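Acyl-CoA dehydrogenase domain protein Tcur3483 (PDB 6WY9) binds FAD and, as a member of the acyl-CoA dehydrogenase family, probably acts as an oxidoreductase on CH-CH groups. Local coordinates at residues A[393-396]-A[400-403]; A[92-97]-A[261-266]; A[81-86]-A[118-123]. All coordinates share one frame; numbering follows the deposited sequence. Where two conformers were deposited one is given.

Going along the chain from the N terminus, contact 3 opens first at 81-86, and 92-97 of contact 2 follows on helix 90-103 before contact 3 closes at 118-123 on helix 109-122. Contact 2 closes only at 261-266, so the two loops cross, with centres about 18 Å apart. Contact 3 stays within the N-terminal helical part. Contact 2 brings together helices 90-103 and 263-286, separated in sequence by the strand-rich middle part. Contact 1 comes after both and is purely local: 393-396 and 400-403 turn the end of the last helix into the C-terminal tail, about 29 Å from the centre of contact 2.

Contact 1: residues A[393-396]-A[400-403]; sequences MVAT and GMPR
A395 and T396 sit near the C-terminal end of helix 387-399, and the chain that follows folds back against them through backbone bonds first and side chains second. The firm bond runs from M401 N to A395 O, 3.0 Å long with an N-H...O angle of 166°. It closes a loop wider than either an alpha or a pi turn. G400 N gives T396 O a weak bond of 3.1 Å, bent to 126°. G400 is where the chain leaves helical angles, and its positive phi turns the chain so that M401 N can reach back to A395 O.

A softer polar contact joins the same two segments: the CA-H of T396 faces M401 O, with CA to O at 3.5 Å. The methyl CG2 of T396 touches this oxygen as well and then reaches R403 CG at 3.7 Å, the two side chains crossing at about a right angle. R403 is poorly ordered, so that last touch is loosely defined. The hydroxyl OG1 of T396 bonds D392 O, one turn back along the helix.

The apolar part is small. A395 CB meets M401 CG at 3.9 Å, while M401 CG also passes 3.3 Å from A395 O. M401 then bends twice, at chi2 and chi3, carrying its end away from the helix. A neighbouring subunit lies against V394, A395, M401 and P402. The T396 side chain is about 11 Å from the bound flavin and does not touch it.

Chemically, the helix end is closed mainly by main-chain bonding: A395 O takes a donor that is nearly straight at the hydrogen but tilted 33° from the carbonyl plane, T396 O a poorer one, and the side chains add only a thin apolar seam.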
loop_
_atom_site.group_PDB
_atom_site.type_symbol
_atom_site.label_atom_id
_atom_site.label_comp_id
_atom_site.label_asym_id
_atom_site.label_seq_id
_atom_site.Cartn_x
_atom_site.Cartn_y
_atom_site.Cartn_z
ATOM N N MET A 393 4.098 17.563 -10.266
ATOM C CA MET A 393 5.332 18.102 -10.821
ATOM C C MET A 393 6.263 16.978 -11.265
ATOM O O MET A 393 6.946 17.116 -12.283
ATOM C CB MET A 393 6.022 18.992 -9.786
ATOM C CG MET A 393 5.381 20.344 -9.591
ATOM S SD MET A 393 6.072 21.253 -8.179
ATOM C CE MET A 393 5.054 22.728 -8.440
ATOM N N VAL A 394 6.338 15.883 -10.490
ATOM C CA VAL A 394 7.116 14.710 -10.931
ATOM C C VAL A 394 6.662 14.269 -12.316
ATOM O O VAL A 394 7.487 14.034 -13.210
ATOM C CB VAL A 394 7.020 13.554 -9.911
ATOM C CG1 VAL A 394 7.635 12.199 -10.514
ATOM C CG2 VAL A 394 7.730 13.932 -8.603
ATOM N N ALA A 395 5.341 14.183 -12.524
ATOM C CA ALA A 395 4.824 13.759 -13.825
ATOM C C ALA A 395 5.116 14.784 -14.909
ATOM O O ALA A 395 5.549 14.415 -16.014
ATOM C CB ALA A 395 3.307 13.489 -13.743
ATOM N N THR A 396 4.825 16.070 -14.650
ATOM C CA THR A 396 5.002 17.050 -15.710
ATOM C C THR A 396 6.483 17.361 -15.914
ATOM O O THR A 396 6.972 17.338 -17.049
ATOM C CB THR A 396 4.178 18.332 -15.427
ATOM O OG1 THR A 396 4.620 18.918 -14.194
ATOM C CG2 THR A 396 2.682 17.970 -15.270
ATOM N N GLY A 400 7.500 14.676 -18.581
ATOM C CA GLY A 400 7.009 15.461 -19.718
ATOM C C GLY A 400 5.512 15.369 -19.915
ATOM O O GLY A 400 5.029 15.639 -21.001
ATOM N N MET A 401 4.754 14.970 -18.893
ATOM C CA MET A 401 3.321 14.808 -19.080
ATOM C C MET A 401 2.658 16.172 -19.281
ATOM O O MET A 401 3.047 17.152 -18.643
ATOM C CB MET A 401 2.679 14.074 -17.888
ATOM C CG MET A 401 3.259 12.676 -17.574
ATOM S SD MET A 401 3.624 11.620 -19.063
ATOM C CE MET A 401 1.880 11.397 -19.394
ATOM N N PRO A 402 1.679 16.269 -20.180
ATOM C CA PRO A 402 0.945 17.529 -20.364
ATOM C C PRO A 402 0.106 17.868 -19.144
ATOM O O PRO A 402 -0.316 16.997 -18.389
ATOM C CB PRO A 402 0.053 17.242 -21.576
ATOM C CG PRO A 402 -0.150 15.754 -21.538
ATOM C CD PRO A 402 1.081 15.139 -20.904
ATOM N N ARG A 403 -0.113 19.166 -18.946
ATOM C CA ARG A 403 -1.061 19.681 -17.964
ATOM C C ARG A 403 -2.405 20.010 -18.614
ATOM O O ARG A 403 -2.509 20.237 -19.830
ATOM C CB ARG A 403 -0.526 20.946 -17.277
ATOM C CG ARG A 403 0.902 20.852 -16.782
ATOM C CD ARG A 403 1.779 22.012 -17.298
ATOM N NE ARG A 403 1.243 23.332 -16.960
ATOM C CZ ARG A 403 0.675 24.170 -17.831
ATOM N NH1 ARG A 403 0.567 23.838 -19.113
ATOM N NH2 ARG A 403 0.214 25.346 -17.421
#

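Contact 2: residues A[92-97]-A[261-266]; sequences EQYVLF and ERIGLA
F97 and Y94, on the side of helix 90-103 that faces helix 263-286, look onto its first turn: CA atoms come within 8.3 Å for F97 and G264, and within 8.5 Å for Y94 and A266. No hydrogen bond crosses between the two segments, and the contact is made by four side chains.

The CG2 methyl of I263, anti to the backbone N, is the shared point of contact. It lies 4.0 Å from F97 CE2 and 4.1 Å from Y94 CE1, so it sits against both aromatic residues, meeting each ring obliquely. The Y94 and I263 side chains cross at about a right angle. Y94 extends past I263 to A266: its chi1 (-91°) lies off the staggered values, and the ring set this way brings CZ to 3.7 Å from A266 CB. The modelled 3.0 Å from A266 CB to Y94 OH is too short for a relaxed contact and is doubtful in detail. Within its own helix, F97 has Q93 O 3.4 Å above one face, offset toward the rim.

Around this join, F97 also meets F107 edge-to-face and F109 with ring planes about 60° apart. I263 touches T316 and V319 of helix 292-321, and A266 touches N312 there, so that helix packs beside the seam. Helix 26-41 takes E92, V95 and L96 on a different face of helix 90-103, while L265 and R262 touch helix 326-350. The contact thus brings N-terminal and C-terminal helices together, separated in sequence by the strand-rich middle part.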
loop_
_atom_site.group_PDB
_atom_site.type_symbol
_atom_site.label_atom_id
_atom_site.label_comp_id
_atom_site.label_asym_id
_atom_site.label_seq_id
_atom_site.Cartn_x
_atom_site.Cartn_y
_atom_site.Cartn_z
ATOM N N GLU A 92 29.888 16.640 7.314
ATOM C CA GLU A 92 30.001 17.258 8.636
ATOM C C GLU A 92 28.709 17.978 9.030
ATOM O O GLU A 92 28.267 17.901 10.189
ATOM C CB GLU A 92 31.188 18.228 8.669
ATOM C CG GLU A 92 32.569 17.593 8.443
ATOM C CD GLU A 92 33.677 18.632 8.215
ATOM O OE1 GLU A 92 33.773 19.202 7.105
ATOM O OE2 GLU A 92 34.461 18.889 9.147
ATOM N N GLN A 93 28.092 18.693 8.080
ATOM C CA GLN A 93 26.837 19.373 8.370
ATOM C C GLN A 93 25.781 18.393 8.861
ATOM O O GLN A 93 25.004 18.705 9.776
ATOM C CB GLN A 93 26.343 20.135 7.123
ATOM C CG GLN A 93 27.361 21.117 6.560
ATOM C CD GLN A 93 26.849 21.924 5.368
ATOM O OE1 GLN A 93 27.519 22.851 4.905
ATOM N NE2 GLN A 93 25.661 21.580 4.871
ATOM N N TYR A 94 25.719 17.203 8.261
ATOM C CA TYR A 94 24.676 16.264 8.670
ATOM C C TYR A 94 24.960 15.698 10.050
ATOM O O TYR A 94 24.026 15.471 10.835
ATOM C CB TYR A 94 24.524 15.133 7.648
ATOM C CG TYR A 94 23.504 15.469 6.592
ATOM C CD1 TYR A 94 22.432 16.307 6.892
ATOM C CD2 TYR A 94 23.622 14.989 5.290
ATOM C CE1 TYR A 94 21.484 16.656 5.922
ATOM C CE2 TYR A 94 22.678 15.325 4.312
ATOM C CZ TYR A 94 21.618 16.159 4.639
ATOM O OH TYR A 94 20.671 16.488 3.700
ATOM N N VAL A 95 26.240 15.469 10.367
ATOM C CA VAL A 95 26.572 15.025 11.723
ATOM C C VAL A 95 26.068 16.048 12.728
ATOM O O VAL A 95 25.430 15.698 13.723
ATOM C CB VAL A 95 28.084 14.778 11.883
ATOM C CG1 VAL A 95 28.372 14.269 13.297
ATOM C CG2 VAL A 95 28.616 13.768 10.858
ATOM N N LEU A 96 26.312 17.336 12.459
ATOM C CA LEU A 96 25.815 18.394 13.337
ATOM C C LEU A 96 24.289 18.324 13.504
ATOM O O LEU A 96 23.777 18.252 14.632
ATOM C CB LEU A 96 26.266 19.748 12.802
ATOM C CG LEU A 96 25.678 20.982 13.510
ATOM C CD1 LEU A 96 25.901 20.933 14.999
ATOM C CD2 LEU A 96 26.289 22.267 12.927
ATOM N N PHE A 97 23.542 18.305 12.398
ATOM C CA PHE A 97 22.077 18.230 12.513
ATOM C C PHE A 97 21.630 16.965 13.240
ATOM O O PHE A 97 20.673 16.994 14.031
ATOM C CB PHE A 97 21.429 18.296 11.129
ATOM C CG PHE A 97 21.749 19.557 10.375
ATOM C CD1 PHE A 97 22.056 20.729 11.052
ATOM C CD2 PHE A 97 21.752 19.578 8.981
ATOM C CE1 PHE A 97 22.361 21.912 10.348
ATOM C CE2 PHE A 97 22.064 20.752 8.285
ATOM C CZ PHE A 97 22.362 21.914 8.974
ATOM N N GLU A 261 14.587 24.335 2.159
ATOM C CA GLU A 261 13.757 23.754 3.195
ATOM C C GLU A 261 13.634 22.250 3.050
ATOM O O GLU A 261 12.663 21.656 3.518
ATOM C CB GLU A 261 12.375 24.410 3.187
ATOM C CG GLU A 261 11.924 24.842 4.558
ATOM C CD GLU A 261 10.509 25.353 4.570
ATOM O OE1 GLU A 261 10.292 26.574 4.378
ATOM O OE2 GLU A 261 9.605 24.522 4.779
ATOM N N ARG A 262 14.586 21.607 2.383
ATOM C CA ARG A 262 14.619 20.155 2.366
ATOM C C ARG A 262 15.770 19.588 3.168
ATOM O O ARG A 262 15.674 18.442 3.617
ATOM C CB ARG A 262 14.696 19.622 0.928
ATOM C CG ARG A 262 13.545 20.091 0.031
ATOM C CD ARG A 262 12.141 19.759 0.598
ATOM N NE ARG A 262 11.092 20.687 0.131
ATOM C CZ ARG A 262 10.616 20.743 -1.119
ATOM N NH1 ARG A 262 9.653 21.617 -1.446
ATOM N NH2 ARG A 262 11.112 19.947 -2.060
ATOM N N ILE A 263 16.847 20.365 3.356
ATOM C CA ILE A 263 17.960 19.945 4.211
ATOM C C ILE A 263 17.481 19.663 5.632
ATOM O O ILE A 263 18.087 18.859 6.357
ATOM C CB ILE A 263 19.080 20.998 4.225
ATOM C CG1 ILE A 263 19.219 21.698 2.866
ATOM C CG2 ILE A 263 20.363 20.347 4.674
ATOM C CD1 ILE A 263 19.443 20.767 1.692
ATOM N N GLY A 264 16.422 20.355 6.066
ATOM C CA GLY A 264 15.797 20.023 7.335
ATOM C C GLY A 264 15.087 18.679 7.301
ATOM O O GLY A 264 15.229 17.881 8.233
ATOM N N LEU A 265 14.317 18.402 6.234
ATOM C CA LEU A 265 13.610 17.128 6.181
ATOM C C LEU A 265 14.592 15.953 6.069
ATOM O O LEU A 265 14.324 14.875 6.596
ATOM C CB LEU A 265 12.574 17.155 5.038
ATOM C CG LEU A 265 11.657 18.403 5.035
ATOM C CD1 LEU A 265 10.457 18.227 4.143
ATOM C CD2 LEU A 265 11.157 18.723 6.404
ATOM N N ALA A 266 15.745 16.161 5.445
ATOM C CA ALA A 266 16.809 15.172 5.507
ATOM C C ALA A 266 17.239 14.881 6.946
ATOM O O ALA A 266 17.369 13.714 7.347
ATOM C CB ALA A 266 17.998 15.651 4.701
#

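Contact 3: residues A[81-86]-A[118-123]; sequences KEYGGQ and TLMKYG
M120 runs obliquely over one face of the Y83 ring. Its CB stands 3.7 Å from Y83 CZ, near the hydroxyl end of the ring, and its CG lies over the ring centre, 3.9 Å away and only 6° off the normal, a clear CH-pi contact. Beyond it SD sits toward the opposite end, 3.7 Å from Y83 CD2 and 4.2 Å from the ring centroid, at an oblique 31° from the normal: a Met-aromatic contact. The extended chi2 of M120, 176°, carries SD onward, away from CA, over the ring.

At the hydroxyl end, Y83 OH comes 3.2 Å from M120 O. K128 NZ makes weak hydrogen bonds to both oxygens, so the lysine spans the two and probably helps hold the ring at the helix end. L132 of helix 125-136 touches both Y83 and M120, and P80 touches M120. The loop before helix 90-103 is thereby laid against the last turn of helix 109-122, where G123 breaks off the helical run; the join lies at the protein surface, away from the flavin site.

In sum, the contact rests on CH-pi and sulfur-aromatic attraction between a flexible thioether chain and an electron-rich ring, with a lysine, probably charged, weakly bonded to the two oxygens at its polar rim.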
loop_
_atom_site.group_PDB
_atom_site.type_symbol
_atom_site.label_atom_id
_atom_site.label_comp_id
_atom_site.label_asym_id
_atom_site.label_seq_id
_atom_site.Cartn_x
_atom_site.Cartn_y
_atom_site.Cartn_z
ATOM N N LYS A 81 32.828 30.560 4.104
ATOM C CA LYS A 81 33.643 31.462 4.915
ATOM C C LYS A 81 33.618 32.895 4.386
ATOM O O LYS A 81 33.931 33.826 5.134
ATOM C CB LYS A 81 35.074 30.945 5.018
ATOM C CG LYS A 81 35.862 31.622 6.126
ATOM C CD LYS A 81 36.795 30.656 6.829
ATOM C CE LYS A 81 37.958 31.415 7.449
ATOM N NZ LYS A 81 39.027 30.501 7.920
ATOM N N GLU A 82 33.238 33.096 3.124
ATOM C CA GLU A 82 33.022 34.448 2.610
ATOM C C GLU A 82 32.025 35.211 3.469
ATOM O O GLU A 82 32.151 36.427 3.656
ATOM C CB GLU A 82 32.528 34.390 1.159
ATOM C CG GLU A 82 33.367 33.511 0.214
ATOM C CD GLU A 82 33.310 32.010 0.553
ATOM O OE1 GLU A 82 33.674 31.622 1.686
ATOM O OE2 GLU A 82 32.890 31.213 -0.315
ATOM N N TYR A 83 31.030 34.517 4.011
ATOM C CA TYR A 83 30.015 35.162 4.823
ATOM C C TYR A 83 30.199 34.861 6.300
ATOM O O TYR A 83 29.245 34.960 7.076
ATOM C CB TYR A 83 28.628 34.753 4.346
ATOM C CG TYR A 83 28.286 35.212 2.944
ATOM C CD1 TYR A 83 27.849 36.499 2.702
ATOM C CD2 TYR A 83 28.357 34.335 1.875
ATOM C CE1 TYR A 83 27.500 36.904 1.419
ATOM C CE2 TYR A 83 28.020 34.723 0.611
ATOM C CZ TYR A 83 27.591 36.000 0.383
ATOM O OH TYR A 83 27.260 36.354 -0.897
ATOM N N GLY A 84 31.413 34.485 6.696
ATOM C CA GLY A 84 31.758 34.272 8.084
ATOM C C GLY A 84 31.579 32.867 8.589
ATOM O O GLY A 84 31.726 32.643 9.796
ATOM N N GLY A 85 31.262 31.912 7.724
ATOM C CA GLY A 85 31.046 30.550 8.174
ATOM C C GLY A 85 32.306 29.705 8.068
ATOM O O GLY A 85 33.339 30.149 7.547
ATOM N N GLN A 86 32.205 28.467 8.561
ATOM C CA GLN A 86 33.346 27.563 8.499
ATOM C C GLN A 86 33.482 26.844 7.153
ATOM O O GLN A 86 34.547 26.291 6.871
ATOM C CB GLN A 86 33.278 26.547 9.639
ATOM C CG GLN A 86 33.311 27.164 11.036
ATOM C CD GLN A 86 33.576 26.125 12.122
ATOM O OE1 GLN A 86 34.391 25.211 11.941
ATOM N NE2 GLN A 86 32.885 26.253 13.254
ATOM N N THR A 118 19.346 32.264 1.052
ATOM C CA THR A 118 18.646 33.014 0.023
ATOM C C THR A 118 19.068 34.482 0.046
ATOM O O THR A 118 19.191 35.110 -1.019
ATOM C CB THR A 118 17.129 32.850 0.191
ATOM O OG1 THR A 118 16.745 33.313 1.487
ATOM C CG2 THR A 118 16.708 31.369 0.049
ATOM N N LEU A 119 19.344 35.037 1.235
ATOM C CA LEU A 119 19.892 36.393 1.303
ATOM C C LEU A 119 21.268 36.472 0.663
ATOM O O LEU A 119 21.603 37.470 0.008
ATOM C CB LEU A 119 19.981 36.880 2.749
ATOM C CG LEU A 119 18.689 37.337 3.418
ATOM C CD1 LEU A 119 18.914 37.572 4.917
ATOM C CD2 LEU A 119 18.181 38.607 2.734
ATOM N N MET A 120 22.110 35.462 0.886
ATOM C CA MET A 120 23.446 35.522 0.297
ATOM C C MET A 120 23.359 35.609 -1.223
ATOM O O MET A 120 24.258 36.152 -1.872
ATOM C CB MET A 120 24.289 34.312 0.735
ATOM C CG MET A 120 24.357 34.091 2.248
ATOM S SD MET A 120 25.262 32.598 2.769
ATOM C CE MET A 120 24.710 31.401 1.554
ATOM N N LYS A 121 22.271 35.102 -1.795
ATOM C CA LYS A 121 22.084 35.057 -3.236
ATOM C C LYS A 121 21.398 36.313 -3.774
ATOM O O LYS A 121 21.883 36.932 -4.727
ATOM C CB LYS A 121 21.278 33.808 -3.587
ATOM C CG LYS A 121 21.133 33.536 -5.073
ATOM C CD LYS A 121 20.221 32.317 -5.302
ATOM C CE LYS A 121 20.159 31.952 -6.782
ATOM N NZ LYS A 121 21.515 31.673 -7.288
ATOM N N TYR A 122 20.286 36.715 -3.159
ATOM C CA TYR A 122 19.441 37.781 -3.680
ATOM C C TYR A 122 19.486 39.061 -2.855
ATOM O O TYR A 122 18.775 40.014 -3.181
ATOM C CB TYR A 122 17.989 37.285 -3.784
ATOM C CG TYR A 122 17.811 36.156 -4.774
ATOM C CD1 TYR A 122 17.980 36.375 -6.134
ATOM C CD2 TYR A 122 17.488 34.867 -4.350
ATOM C CE1 TYR A 122 17.822 35.358 -7.049
ATOM C CE2 TYR A 122 17.327 33.835 -5.262
ATOM C CZ TYR A 122 17.493 34.095 -6.612
ATOM O OH TYR A 122 17.347 33.095 -7.542
ATOM N N GLY A 123 20.281 39.115 -1.798
ATOM C CA GLY A 123 20.285 40.284 -0.945
ATOM C C GLY A 123 21.183 41.380 -1.482
ATOM O O GLY A 123 22.147 41.128 -2.197
#